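Local coordinates for protein putative O-acetylhomoserine (Thiol)-lyase (Campylobacter jejuni, PDB 4OC9) that probably uses pyridoxal 5'-phosphate to convert O-acetylhomoserine and a sulfur donor into homocysteine, and may also have cysteine synthase activity, at residues 359-364 with 415-420; 343-348 with 402-407; 294-299 with 406-411; 317-322 with 337-342; 105-110 with 156-161. All blocks are in the same frame, centred on the assembly; numbering follows the deposited sequence.

Overall arrangement
Four of the five contacts gather in the C-terminal part of this fold-type I pyridoxal phosphate enzyme, while contact 5 sits on loops of the large seven-stranded domain. Contact 2 pairs two inner strands of the smaller sheet, the central one and its neighbour. Contact 1 touches it through Phe363, which reaches Leu404 and Ile406, their centres about 12 Å apart. Contacts 2 and 3 share Ile406 and Gly407. Contact 4 joins both through the probable Ile406 N to Gly341 O bond. Contact 5, its centre about 14 Å from those of contacts 2 and 4, reaches both through Ile159, and contact 2 also through Pro157. Lys206, the cofactor lysine, precedes Tyr207, which adjoins contacts 3 and 4.

Contact 1 of 5, residues 359-364 with 415-420; sequences KTQLFL and IADLKQ
Thr360 and Asp417 mark the closest backbone approach, 5.9 Å between their CA atoms, where the loop 359-364 runs against helix 411-422 of the C-terminal domain of this fold-type I enzyme. The loop leads from helix 350-359 into edge strand 364-365, and one carboxylate fastens it to the final helix. With CG anti to its backbone N (chi1 -177°), Asp417 reaches three consecutive amides. OD1 takes the N-H of Gln361 on its syn lone pair at 2.7 Å. OD2 accepts two more from one face of the carboxylate: Leu362 N comes from well above the plane at 2.8 Å, and Phe363 N nearly along the C-O bond. These donors would be expected to stabilise the buried negative charge. Gln420 folds back at chi1 and chi2, and its NE2 gives an almost straight bond (177°) to Lys359 O while also binding Asp417 OD1. Gln361 NE2 approaches Lys359 O from the opposite face. Beside this polar cluster, the Phe363 ring turns one face to Leu418, whose CD2 lies 4.1 Å from the ring centroid in a CH-pi contact. Asp417 OD2 lies in the ring plane at its edge, 3.5 Å from Phe363 CD1.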
# COMPACT_ATOMS: atom_id res chain seq x y z
N LYS D 359 28.00 19.56 6.35
CA LYS D 359 28.76 18.65 7.23
C LYS D 359 28.03 17.64 8.07
O LYS D 359 28.66 16.71 8.58
CB LYS D 359 29.26 19.36 8.47
CG LYS D 359 30.56 18.80 8.94
CD LYS D 359 31.76 19.42 8.23
CE LYS D 359 33.09 18.83 8.77
NZ LYS D 359 33.34 17.49 8.20
N THR D 360 26.78 17.93 8.40
CA THR D 360 26.02 17.01 9.24
C THR D 360 25.87 15.67 8.61
O THR D 360 25.73 15.57 7.41
CB THR D 360 24.63 17.51 9.63
OG1 THR D 360 23.91 17.84 8.44
CG2 THR D 360 24.70 18.71 10.54
N GLN D 361 25.95 14.62 9.43
CA GLN D 361 25.81 13.22 8.99
C GLN D 361 24.47 12.56 9.44
O GLN D 361 24.00 11.63 8.79
CB GLN D 361 26.98 12.36 9.46
CG GLN D 361 28.33 12.88 9.00
CD GLN D 361 28.47 12.93 7.48
OE1 GLN D 361 28.03 12.02 6.77
NE2 GLN D 361 29.13 13.98 6.97
N LEU D 362 23.88 13.00 10.55
CA LEU D 362 22.60 12.48 11.06
C LEU D 362 21.48 13.43 10.68
O LEU D 362 20.39 12.98 10.34
CB LEU D 362 22.61 12.23 12.56
CG LEU D 362 23.55 11.13 13.03
CD1 LEU D 362 23.44 11.02 14.54
CD2 LEU D 362 23.21 9.80 12.35
N PHE D 363 21.71 14.72 10.82
CA PHE D 363 20.73 15.68 10.41
C PHE D 363 20.82 15.62 8.89
O PHE D 363 21.88 15.84 8.30
CB PHE D 363 21.01 17.06 10.94
CG PHE D 363 20.69 17.21 12.40
CD1 PHE D 363 21.57 16.81 13.39
CD2 PHE D 363 19.50 17.81 12.78
CE1 PHE D 363 21.27 17.00 14.72
CE2 PHE D 363 19.20 17.97 14.11
CZ PHE D 363 20.08 17.54 15.08
N LEU D 364 19.71 15.25 8.25
CA LEU D 364 19.67 15.13 6.82
C LEU D 364 19.22 16.43 6.18
O LEU D 364 18.18 16.98 6.52
CB LEU D 364 18.69 14.02 6.44
CG LEU D 364 18.98 12.66 7.04
CD1 LEU D 364 17.92 11.66 6.66
CD2 LEU D 364 20.34 12.14 6.60
N ILE D 415 23.77 15.63 19.22
CA ILE D 415 24.61 16.73 19.71
C ILE D 415 25.99 16.59 19.12
O ILE D 415 26.54 17.54 18.61
CB ILE D 415 24.63 16.74 21.22
CG1 ILE D 415 23.28 17.26 21.74
CG2 ILE D 415 25.72 17.68 21.71
CD1 ILE D 415 23.10 17.19 23.24
N ALA D 416 26.53 15.38 19.13
CA ALA D 416 27.85 15.14 18.57
C ALA D 416 27.91 15.47 17.06
O ALA D 416 28.91 15.98 16.58
CB ALA D 416 28.28 13.69 18.79
N ASP D 417 26.85 15.13 16.33
CA ASP D 417 26.83 15.39 14.89
C ASP D 417 26.82 16.92 14.68
O ASP D 417 27.52 17.44 13.82
CB ASP D 417 25.60 14.74 14.25
CG ASP D 417 25.55 14.91 12.74
OD1 ASP D 417 26.60 14.77 12.07
OD2 ASP D 417 24.45 15.17 12.20
N LEU D 418 25.99 17.64 15.44
CA LEU D 418 25.94 19.11 15.31
C LEU D 418 27.21 19.75 15.77
O LEU D 418 27.68 20.71 15.19
CB LEU D 418 24.84 19.70 16.14
CG LEU D 418 23.44 19.50 15.69
CD1 LEU D 418 22.51 20.02 16.75
CD2 LEU D 418 23.23 20.24 14.37
N LYS D 419 27.81 19.16 16.79
CA LYS D 419 29.04 19.70 17.29
C LYS D 419 30.11 19.70 16.22
O LYS D 419 30.77 20.72 15.99
CB LYS D 419 29.53 18.90 18.49
CG LYS D 419 30.74 19.50 19.20
CD LYS D 419 31.17 18.65 20.38
CE LYS D 419 32.12 19.37 21.32
NZ LYS D 419 33.41 19.80 20.73
N GLN D 420 30.34 18.56 15.60
CA GLN D 420 31.40 18.47 14.59
C GLN D 420 31.10 19.37 13.39
O GLN D 420 32.02 19.95 12.82
CB GLN D 420 31.75 17.00 14.23
CG GLN D 420 30.66 16.17 13.54
CD GLN D 420 30.45 16.52 12.07
OE1 GLN D 420 31.40 16.84 11.36
NE2 GLN D 420 29.22 16.37 11.60

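Contact 2 of 5, residues 343-348 with 402-407; sequences LSFEAK and IRLSIG
Phe345 and Leu343 lean over the neighbouring strand because each carries its CG between the backbone N and the carbonyl carbon (chi1 67° for Phe345), while Ile402 keeps CG2 anti to its own backbone N and CG1 beside it. Together these torsions set the Phe345 ring alongside Ile402, both side chains pointing the same way. Ile402 CB lies over one ring face, 4.0 Å from the centroid and offset toward the rim, as a CH-pi contact. The branches flank it: CG2 touches Phe345 CE2 at 3.6 Å, and CD1 meets CZ. The ring edge faces along the strand to Leu404, whose CG lies in the ring plane. One step further, Leu343 and Leu404 run side by side and meet methyl to methyl, 3.9 Å between their CD1 atoms.

The strands carrying these groups, 343-346 and 402-405, run antiparallel at 150° in the five-stranded sheet of the C-terminal domain. Leu343 with Leu404 and Phe345 with Ile402 are hydrogen-bonded pairs. The shortest of their four bonds runs from Ile402 N to Phe345 O at 2.8 Å. Ser344 with Arg403 forms the non-hydrogen-bonded pair between them, and Ser344 CA comes within 3.1 Å of Ile402 O as a CA-H...O contact. Their side chains take the other face, where Ser344 OG bonds to Asn317 ND2 and Arg403 packs on Pro157. Ala353 and Ile356 of helix 350-359 and Leu307 of helix 276-309 cover the apolar face. The chemistry is thus divided: backbone polar groups satisfy one another inside the sheet, and the leucine, isoleucine and phenylalanine face is held by apolar contact with the helices.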
# COMPACT_ATOMS: atom_id res chain seq x y z
N LEU D 343 13.18 23.86 15.84
CA LEU D 343 13.91 24.96 16.47
C LEU D 343 14.77 25.61 15.39
O LEU D 343 14.95 25.04 14.31
CB LEU D 343 14.77 24.49 17.60
CG LEU D 343 16.03 23.66 17.38
CD1 LEU D 343 17.11 24.48 16.72
CD2 LEU D 343 16.58 23.23 18.72
N SER D 344 15.27 26.83 15.65
CA SER D 344 16.14 27.45 14.69
C SER D 344 17.25 28.12 15.47
O SER D 344 17.18 28.28 16.67
CB SER D 344 15.44 28.46 13.79
OG SER D 344 15.03 29.57 14.53
N PHE D 345 18.35 28.40 14.79
CA PHE D 345 19.47 29.06 15.44
C PHE D 345 20.26 29.87 14.41
O PHE D 345 20.15 29.64 13.21
CB PHE D 345 20.41 28.08 16.18
CG PHE D 345 21.17 27.13 15.30
CD1 PHE D 345 22.40 27.49 14.79
CD2 PHE D 345 20.66 25.89 14.99
CE1 PHE D 345 23.10 26.61 13.99
CE2 PHE D 345 21.35 25.02 14.18
CZ PHE D 345 22.58 25.37 13.69
N GLU D 346 21.06 30.79 14.93
CA GLU D 346 21.90 31.65 14.12
C GLU D 346 23.34 31.17 14.13
O GLU D 346 23.93 30.96 15.19
CB GLU D 346 21.87 33.10 14.67
CG GLU D 346 20.48 33.72 14.67
CD GLU D 346 19.92 33.85 13.27
OE1 GLU D 346 20.67 34.32 12.39
OE2 GLU D 346 18.73 33.52 13.07
N ALA D 347 23.90 30.99 12.94
CA ALA D 347 25.29 30.58 12.80
C ALA D 347 26.08 31.89 12.82
O ALA D 347 25.49 32.95 12.93
CB ALA D 347 25.51 29.87 11.49
N LYS D 348 27.41 31.83 12.74
CA LYS D 348 28.25 33.04 12.76
C LYS D 348 27.88 33.94 11.60
O LYS D 348 27.71 35.14 11.78
CB LYS D 348 29.75 32.70 12.73
CG LYS D 348 30.21 31.94 14.00
CD LYS D 348 31.70 31.56 14.03
CE LYS D 348 32.10 30.61 12.92
NZ LYS D 348 33.51 30.14 13.03
N ILE D 402 19.48 28.87 10.56
CA ILE D 402 19.37 27.45 10.28
C ILE D 402 18.19 26.92 11.03
O ILE D 402 17.98 27.28 12.18
CB ILE D 402 20.60 26.67 10.74
CG1 ILE D 402 21.71 26.93 9.74
CG2 ILE D 402 20.33 25.16 10.75
CD1 ILE D 402 23.04 26.30 10.13
N ARG D 403 17.42 26.05 10.37
CA ARG D 403 16.26 25.46 10.98
C ARG D 403 16.51 23.96 11.11
O ARG D 403 17.04 23.34 10.21
CB ARG D 403 15.04 25.64 10.09
CG ARG D 403 13.75 25.21 10.76
CD ARG D 403 12.50 25.09 9.89
NE ARG D 403 12.30 24.52 8.56
CZ ARG D 403 12.18 23.29 8.15
NH1 ARG D 403 12.55 22.34 8.94
NH2 ARG D 403 11.93 23.06 6.86
N LEU D 404 16.17 23.40 12.27
CA LEU D 404 16.35 22.01 12.52
C LEU D 404 15.05 21.35 12.89
O LEU D 404 14.23 21.94 13.54
CB LEU D 404 17.28 21.75 13.72
CG LEU D 404 18.71 22.29 13.71
CD1 LEU D 404 19.38 21.79 14.96
CD2 LEU D 404 19.48 21.81 12.48
N SER D 405 14.88 20.11 12.45
CA SER D 405 13.71 19.33 12.80
C SER D 405 14.36 18.20 13.63
O SER D 405 15.08 17.34 13.08
CB SER D 405 12.99 18.74 11.60
OG SER D 405 11.93 17.91 12.07
N ILE D 406 14.10 18.20 14.93
CA ILE D 406 14.69 17.23 15.81
C ILE D 406 13.95 15.90 15.78
O ILE D 406 12.75 15.84 16.04
CB ILE D 406 14.81 17.74 17.24
CG1 ILE D 406 15.48 19.11 17.29
CG2 ILE D 406 15.57 16.73 18.11
CD1 ILE D 406 16.88 19.15 16.72
N GLY D 407 14.70 14.85 15.45
CA GLY D 407 14.15 13.51 15.33
C GLY D 407 14.11 12.69 16.59
O GLY D 407 14.16 13.24 17.69

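Contact 3 of 5, residues 294-299 with 406-411; sequences EKHSQN and IGLENS
His296, Asn299 and Lys295 of helix 276-309 take hold of the loop 406-411 mainly by its backbone carbonyls. His296 ND1 donates to Ile406 O at 2.8 Å, nearly straight and in both the ring plane and the carbonyl plane, which places a proton on ND1. Leu408 CD2 sits over the centre of the same ring, 3.6 Å from its centroid, so the imidazole is met both at an edge and over a face. One turn on, Asn299 ND2 bonds to Gly407 O at 3.0 Å within its own amide plane and reaches Glu409 O in a weak second bond. Its CB presses on Ile406 CG2 at 3.4 Å. Lys295 starts with CG anti to the backbone N (chi1 -178°) and bends at chi2; its CB and CG pass Leu408 CD2 before NZ reaches Leu408 O at 3.2 Å, from above the carbonyl plane.

Further out, Ser374 OG binds both Gly407 N and Glu409 OE1, while Glu409 OE2 bonds to His12 NE2 of a second subunit. Tyr207 meets His296 edge to face and directly follows Lys206, the lysine that carries the pyridoxyl phosphate. The contact therefore ties a sheet-to-helix connection, from strand 401-405 to helix 411-422, onto the long helix 276-309 at a subunit interface, an arrangement that belongs to the C-terminal domain of fold-type I pyridoxal phosphate enzymes.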
# COMPACT_ATOMS: atom_id res chain seq x y z
N GLU D 294 6.77 13.44 22.66
CA GLU D 294 7.52 13.67 23.90
C GLU D 294 9.02 13.48 23.67
O GLU D 294 9.82 14.28 24.15
CB GLU D 294 7.02 12.81 25.06
CG GLU D 294 5.57 13.15 25.44
CD GLU D 294 5.08 12.49 26.74
OE1 GLU D 294 5.86 11.76 27.38
OE2 GLU D 294 3.92 12.78 27.13
N LYS D 295 9.41 12.44 22.91
CA LYS D 295 10.82 12.20 22.62
C LYS D 295 11.33 13.36 21.75
O LYS D 295 12.43 13.87 21.93
CB LYS D 295 11.04 10.89 21.88
CG LYS D 295 12.51 10.57 21.60
CD LYS D 295 13.26 10.30 22.89
CE LYS D 295 14.75 10.00 22.69
NZ LYS D 295 15.11 8.81 21.88
N HIS D 296 10.55 13.71 20.73
CA HIS D 296 10.97 14.80 19.89
C HIS D 296 11.26 16.03 20.76
O HIS D 296 12.25 16.73 20.53
CB HIS D 296 9.90 15.23 18.88
CG HIS D 296 9.69 14.31 17.72
ND1 HIS D 296 10.54 14.29 16.63
CD2 HIS D 296 8.64 13.54 17.37
CE1 HIS D 296 10.08 13.46 15.73
NE2 HIS D 296 8.93 12.98 16.16
N SER D 297 10.35 16.28 21.70
CA SER D 297 10.46 17.45 22.60
C SER D 297 11.65 17.38 23.52
O SER D 297 12.38 18.33 23.67
CB SER D 297 9.16 17.64 23.37
OG SER D 297 8.07 17.93 22.48
N GLN D 298 11.83 16.24 24.15
CA GLN D 298 12.96 16.04 25.05
C GLN D 298 14.28 16.23 24.27
O GLN D 298 15.19 16.91 24.75
CB GLN D 298 12.90 14.65 25.68
CG GLN D 298 11.70 14.45 26.60
CD GLN D 298 11.45 12.97 26.97
OE1 GLN D 298 11.75 12.06 26.19
NE2 GLN D 298 10.84 12.75 28.13
N ASN D 299 14.39 15.61 23.10
CA ASN D 299 15.59 15.77 22.30
C ASN D 299 15.81 17.22 21.89
O ASN D 299 16.92 17.73 21.99
CB ASN D 299 15.58 14.93 21.04
CG ASN D 299 15.85 13.46 21.29
OD1 ASN D 299 16.30 13.08 22.35
ND2 ASN D 299 15.63 12.64 20.27
N ILE D 406 14.10 18.20 14.93
CA ILE D 406 14.69 17.23 15.81
C ILE D 406 13.95 15.90 15.78
O ILE D 406 12.75 15.84 16.04
CB ILE D 406 14.81 17.74 17.24
CG1 ILE D 406 15.48 19.11 17.29
CG2 ILE D 406 15.57 16.73 18.11
CD1 ILE D 406 16.88 19.15 16.72
N GLY D 407 14.70 14.85 15.45
CA GLY D 407 14.15 13.51 15.33
C GLY D 407 14.11 12.69 16.59
O GLY D 407 14.16 13.24 17.69
N LEU D 408 14.03 11.38 16.43
CA LEU D 408 13.94 10.45 17.56
C LEU D 408 15.25 9.75 17.87
O LEU D 408 15.27 8.85 18.69
CB LEU D 408 12.88 9.39 17.29
CG LEU D 408 11.45 9.89 17.00
CD1 LEU D 408 10.57 8.70 16.68
CD2 LEU D 408 10.89 10.67 18.16
N GLU D 409 16.34 10.17 17.21
CA GLU D 409 17.64 9.55 17.46
C GLU D 409 18.13 9.84 18.90
O GLU D 409 17.53 10.62 19.65
CB GLU D 409 18.76 10.05 16.54
CG GLU D 409 18.59 9.98 15.03
CD GLU D 409 17.79 11.13 14.41
OE1 GLU D 409 17.18 11.96 15.10
OE2 GLU D 409 17.83 11.23 13.17
N ASN D 410 19.22 9.20 19.30
CA ASN D 410 19.80 9.42 20.62
C ASN D 410 20.38 10.85 20.67
O ASN D 410 21.11 11.25 19.78
CB ASN D 410 20.84 8.36 20.92
CG ASN D 410 21.55 8.61 22.22
OD1 ASN D 410 22.30 9.57 22.35
ND2 ASN D 410 21.41 7.69 23.15
N SER D 411 20.00 11.62 21.69
CA SER D 411 20.44 13.01 21.82
C SER D 411 21.96 13.22 21.82
O SER D 411 22.44 14.19 21.28
CB SER D 411 19.79 13.68 23.04
OG SER D 411 20.07 12.98 24.26

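Contact 4 of 5, residues 317-322 with 337-342; sequences NYPTLA and NFASGL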
# COMPACT_ATOMS: atom_id res chain seq x y z
N ASN D 317 16.46 29.87 18.93
CA ASN D 317 15.01 30.07 19.06
C ASN D 317 14.28 28.82 19.47
O ASN D 317 14.07 27.94 18.63
CB ASN D 317 14.35 30.45 17.79
CG ASN D 317 14.51 31.87 17.43
OD1 ASN D 317 14.80 32.74 18.26
ND2 ASN D 317 14.16 32.15 16.21
N TYR D 318 13.94 28.71 20.74
CA TYR D 318 13.20 27.54 21.23
C TYR D 318 12.51 28.01 22.52
O TYR D 318 13.12 28.56 23.40
CB TYR D 318 14.10 26.29 21.38
CG TYR D 318 13.33 25.04 21.60
CD1 TYR D 318 12.67 24.41 20.56
CD2 TYR D 318 13.31 24.43 22.84
CE1 TYR D 318 11.97 23.24 20.76
CE2 TYR D 318 12.60 23.26 23.06
CZ TYR D 318 11.93 22.67 22.00
OH TYR D 318 11.23 21.49 22.25
N PRO D 319 11.20 27.79 22.62
CA PRO D 319 10.41 28.27 23.75
C PRO D 319 10.76 27.83 25.17
O PRO D 319 10.40 28.53 26.09
CB PRO D 319 8.99 27.80 23.40
CG PRO D 319 9.04 27.38 21.97
CD PRO D 319 10.42 26.86 21.79
N THR D 320 11.45 26.71 25.34
CA THR D 320 11.79 26.27 26.67
C THR D 320 12.93 27.12 27.25
O THR D 320 13.16 27.10 28.46
CB THR D 320 12.23 24.80 26.70
OG1 THR D 320 13.45 24.64 25.96
CG2 THR D 320 11.17 23.92 26.18
N LEU D 321 13.66 27.85 26.40
CA LEU D 321 14.75 28.69 26.87
C LEU D 321 14.14 29.91 27.59
O LEU D 321 13.41 30.69 26.99
CB LEU D 321 15.65 29.12 25.72
CG LEU D 321 16.44 28.01 25.02
CD1 LEU D 321 17.18 28.53 23.79
CD2 LEU D 321 17.40 27.36 25.98
N ALA D 322 14.44 30.06 28.89
CA ALA D 322 13.93 31.14 29.73
C ALA D 322 14.09 32.56 29.19
O ALA D 322 13.30 33.44 29.52
CB ALA D 322 14.56 31.03 31.12
N ASN D 337 4.62 20.93 29.35
CA ASN D 337 5.96 21.48 29.31
C ASN D 337 6.89 20.90 28.22
O ASN D 337 8.06 20.60 28.48
CB ASN D 337 6.63 21.43 30.67
CG ASN D 337 7.77 22.43 30.78
OD1 ASN D 337 7.62 23.58 30.38
ND2 ASN D 337 8.88 22.00 31.35
N PHE D 338 6.33 20.61 27.05
CA PHE D 338 7.06 20.09 25.90
C PHE D 338 6.76 21.08 24.81
O PHE D 338 5.63 21.50 24.67
CB PHE D 338 6.65 18.68 25.49
CG PHE D 338 6.98 17.60 26.50
CD1 PHE D 338 8.30 17.27 26.76
CD2 PHE D 338 5.98 16.80 27.04
CE1 PHE D 338 8.62 16.28 27.66
CE2 PHE D 338 6.29 15.78 27.91
CZ PHE D 338 7.61 15.52 28.22
N ALA D 339 7.76 21.45 24.03
CA ALA D 339 7.58 22.44 22.98
C ALA D 339 7.78 21.97 21.53
O ALA D 339 8.05 22.75 20.62
CB ALA D 339 8.52 23.58 23.26
N SER D 340 7.66 20.67 21.34
CA SER D 340 7.80 20.02 20.01
C SER D 340 9.25 19.95 19.51
O SER D 340 10.18 20.31 20.23
CB SER D 340 6.87 20.64 19.00
OG SER D 340 6.84 19.85 17.83
N GLY D 341 9.44 19.48 18.29
CA GLY D 341 10.79 19.30 17.73
C GLY D 341 11.37 20.24 16.74
O GLY D 341 12.36 19.91 16.10
N LEU D 342 10.76 21.40 16.57
CA LEU D 342 11.29 22.36 15.63
C LEU D 342 12.03 23.47 16.35
O LEU D 342 11.59 23.93 17.41
CB LEU D 342 10.16 23.03 14.88
CG LEU D 342 10.63 23.88 13.70
CD1 LEU D 342 11.21 22.93 12.64
CD2 LEU D 342 9.46 24.62 13.12
O HOH W 1 10.50 20.83 24.82
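Ala339 is the hub of a contact between two loops of the C-terminal domain, one of them folded into a type I beta turn from Tyr318 to Leu321. The turn follows strand 315-317 and leads toward helix 327-333, whereas 337-342 brings the chain back from that helix into strand 342-346, so the two loops meet where the excursion between neighbouring strands closes. Along 337-342, the first anchoring atom is Ala339 N, which donates to a water at 2.9 Å. That water in turn donates to Tyr318 OH at 2.8 Å and so bridges backbone and phenol. The methyl of Ala339 then points into the turn. Its CB lies 3.7 Å from Tyr318 CZ and is also met by Pro319 CG and Thr320 CG2, each at 4.0 Å, while Phe330 of helix 327-333 packs against the same alanine.

Ser340 follows with its carbonyl, not its side chain: Tyr318 OH donates to Ser340 O at 2.6 Å, in the carbonyl plane. The phenol is thus held by one donated and one accepted bond, which restricts how its hydroxyl can turn. The Ser340 OG is engaged elsewhere, with Val184 O. Tyr318 attains this reach with CG anti to its backbone N (chi1 -168°), which sends the ring across to the second loop, and Pro319 CD covers one of its faces near the rim. Past Gly341, whose carbonyl is a probable acceptor for Ile406 N, the walk ends at Leu342. Its O lies in the plane of the Tyr318 ring at the edge, 3.4 Å from CD1.

Contact 5 of 5, residues 105-110 with 156-161; sequences SNKIYG and NPQIAI
Lys107 and Gln158 make the tight half of this contact between two loops that follow adjacent parallel strands, 101-105 and 146-152, of the large domain of a fold-type I enzyme. The lysine runs extended beyond CG, and Gln158 comes to it with CG anti to its own backbone N (chi1 -160°) and the rest of its chain straight. The two cross at a slant, and Lys107 NZ donates to Gln158 OE1 at 2.8 Å, tilted 22° from the carbonyl plane. The chain of the lysine is used too: CD lies 3.2 Å from that oxygen and 3.9 Å from Ala160 CB. Lys107 NZ has further partners in Asp133, by a salt bridge, and Tyr326 OH, so its positive charge is probably well compensated. At the root of the lysine, an ST turn bonds its backbone N to Ser105 OG.

The other half is looser and lies around partly exposed Tyr109, at the N-cap position of helix 110-119. Ile108 O and Asn156 O lie 3.3 Å apart, two acceptors, so this approach is not bonded. Glu152 joins the loops instead, taking Tyr109 N with one oxygen and Asn156 N with the other. Tyr109 OH bonds to Arg56 of a neighbouring subunit, consistent with the composite active sites of trans-sulfuration enzymes, in which a tyrosine commonly stacks on the cofactor ring. Asn156, followed by a cis peptide to Pro157, runs beside the Tyr109 ring and meets it obliquely, their planes 51° apart and ND2 3.9 Å from Tyr109 CD1.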
# COMPACT_ATOMS: atom_id res chain seq x y z
N SER D 105 -1.35 35.99 9.79
CA SER D 105 -0.15 36.25 10.56
C SER D 105 1.09 36.39 9.67
O SER D 105 1.25 35.69 8.67
CB SER D 105 0.06 35.10 11.59
OG SER D 105 1.30 35.23 12.25
N ASN D 106 1.96 37.30 10.07
CA ASN D 106 3.19 37.58 9.35
C ASN D 106 4.24 36.53 9.68
O ASN D 106 5.35 36.54 9.15
CB ASN D 106 3.72 38.97 9.69
CG ASN D 106 4.14 39.12 11.16
OD1 ASN D 106 3.71 38.39 12.05
ND2 ASN D 106 4.95 40.11 11.41
N LYS D 107 3.92 35.64 10.62
CA LYS D 107 4.84 34.57 11.00
C LYS D 107 4.21 33.17 10.79
O LYS D 107 3.65 32.59 11.72
CB LYS D 107 5.35 34.74 12.43
CG LYS D 107 6.11 36.04 12.63
CD LYS D 107 6.75 36.15 13.99
CE LYS D 107 7.39 37.50 14.12
NZ LYS D 107 8.17 37.61 15.37
N ILE D 108 4.29 32.70 9.55
CA ILE D 108 3.76 31.41 9.16
C ILE D 108 4.62 30.69 8.13
O ILE D 108 5.63 31.22 7.65
CB ILE D 108 2.35 31.51 8.56
CG1 ILE D 108 2.38 32.36 7.28
CG2 ILE D 108 1.40 32.05 9.60
CD1 ILE D 108 1.03 32.53 6.61
N TYR D 109 4.19 29.46 7.82
CA TYR D 109 4.85 28.62 6.86
C TYR D 109 4.89 29.34 5.53
O TYR D 109 3.89 29.87 5.07
CB TYR D 109 4.15 27.24 6.79
CG TYR D 109 4.67 26.35 5.69
CD1 TYR D 109 5.94 25.82 5.73
CD2 TYR D 109 3.83 25.97 4.64
CE1 TYR D 109 6.41 25.00 4.72
CE2 TYR D 109 4.27 25.14 3.63
CZ TYR D 109 5.56 24.65 3.66
OH TYR D 109 5.99 23.82 2.64
N GLY D 110 6.08 29.35 4.94
CA GLY D 110 6.34 30.01 3.66
C GLY D 110 5.34 29.67 2.57
O GLY D 110 4.87 30.56 1.84
N ASN D 156 6.37 28.31 12.09
CA ASN D 156 7.41 27.70 11.30
C ASN D 156 8.04 28.74 10.38
O ASN D 156 7.41 29.15 9.43
CB ASN D 156 6.79 26.56 10.52
CG ASN D 156 7.79 25.81 9.65
OD1 ASN D 156 8.85 26.30 9.34
ND2 ASN D 156 7.38 24.64 9.18
N PRO D 157 9.34 29.02 10.53
CA PRO D 157 10.39 28.50 11.38
C PRO D 157 10.80 29.32 12.58
O PRO D 157 11.81 28.96 13.22
CB PRO D 157 11.59 28.56 10.45
CG PRO D 157 11.40 29.89 9.82
CD PRO D 157 9.89 30.06 9.65
N GLN D 158 10.10 30.42 12.85
CA GLN D 158 10.48 31.24 14.03
C GLN D 158 10.15 30.63 15.40
O GLN D 158 10.74 30.99 16.39
CB GLN D 158 10.12 32.72 14.03
CG GLN D 158 11.00 33.44 15.04
CD GLN D 158 10.62 34.88 15.26
OE1 GLN D 158 9.78 35.42 14.53
NE2 GLN D 158 11.22 35.52 16.25
N ILE D 159 9.22 29.68 15.44
CA ILE D 159 8.81 29.06 16.68
C ILE D 159 8.14 30.17 17.50
O ILE D 159 8.35 30.34 18.68
CB ILE D 159 9.94 28.38 17.47
CG1 ILE D 159 10.76 27.39 16.62
CG2 ILE D 159 9.39 27.57 18.61
CD1 ILE D 159 11.68 28.03 15.63
N ALA D 160 7.34 31.00 16.82
CA ALA D 160 6.66 32.08 17.47
C ALA D 160 5.31 31.59 17.97
O ALA D 160 4.53 31.00 17.22
CB ALA D 160 6.46 33.23 16.51
N ILE D 161 5.04 31.86 19.24
CA ILE D 161 3.80 31.46 19.86
C ILE D 161 2.77 32.58 19.87
O ILE D 161 3.02 33.68 20.37
CB ILE D 161 4.02 30.98 21.29
CG1 ILE D 161 4.99 29.81 21.28
CG2 ILE D 161 2.69 30.56 21.90
CD1 ILE D 161 5.33 29.24 22.65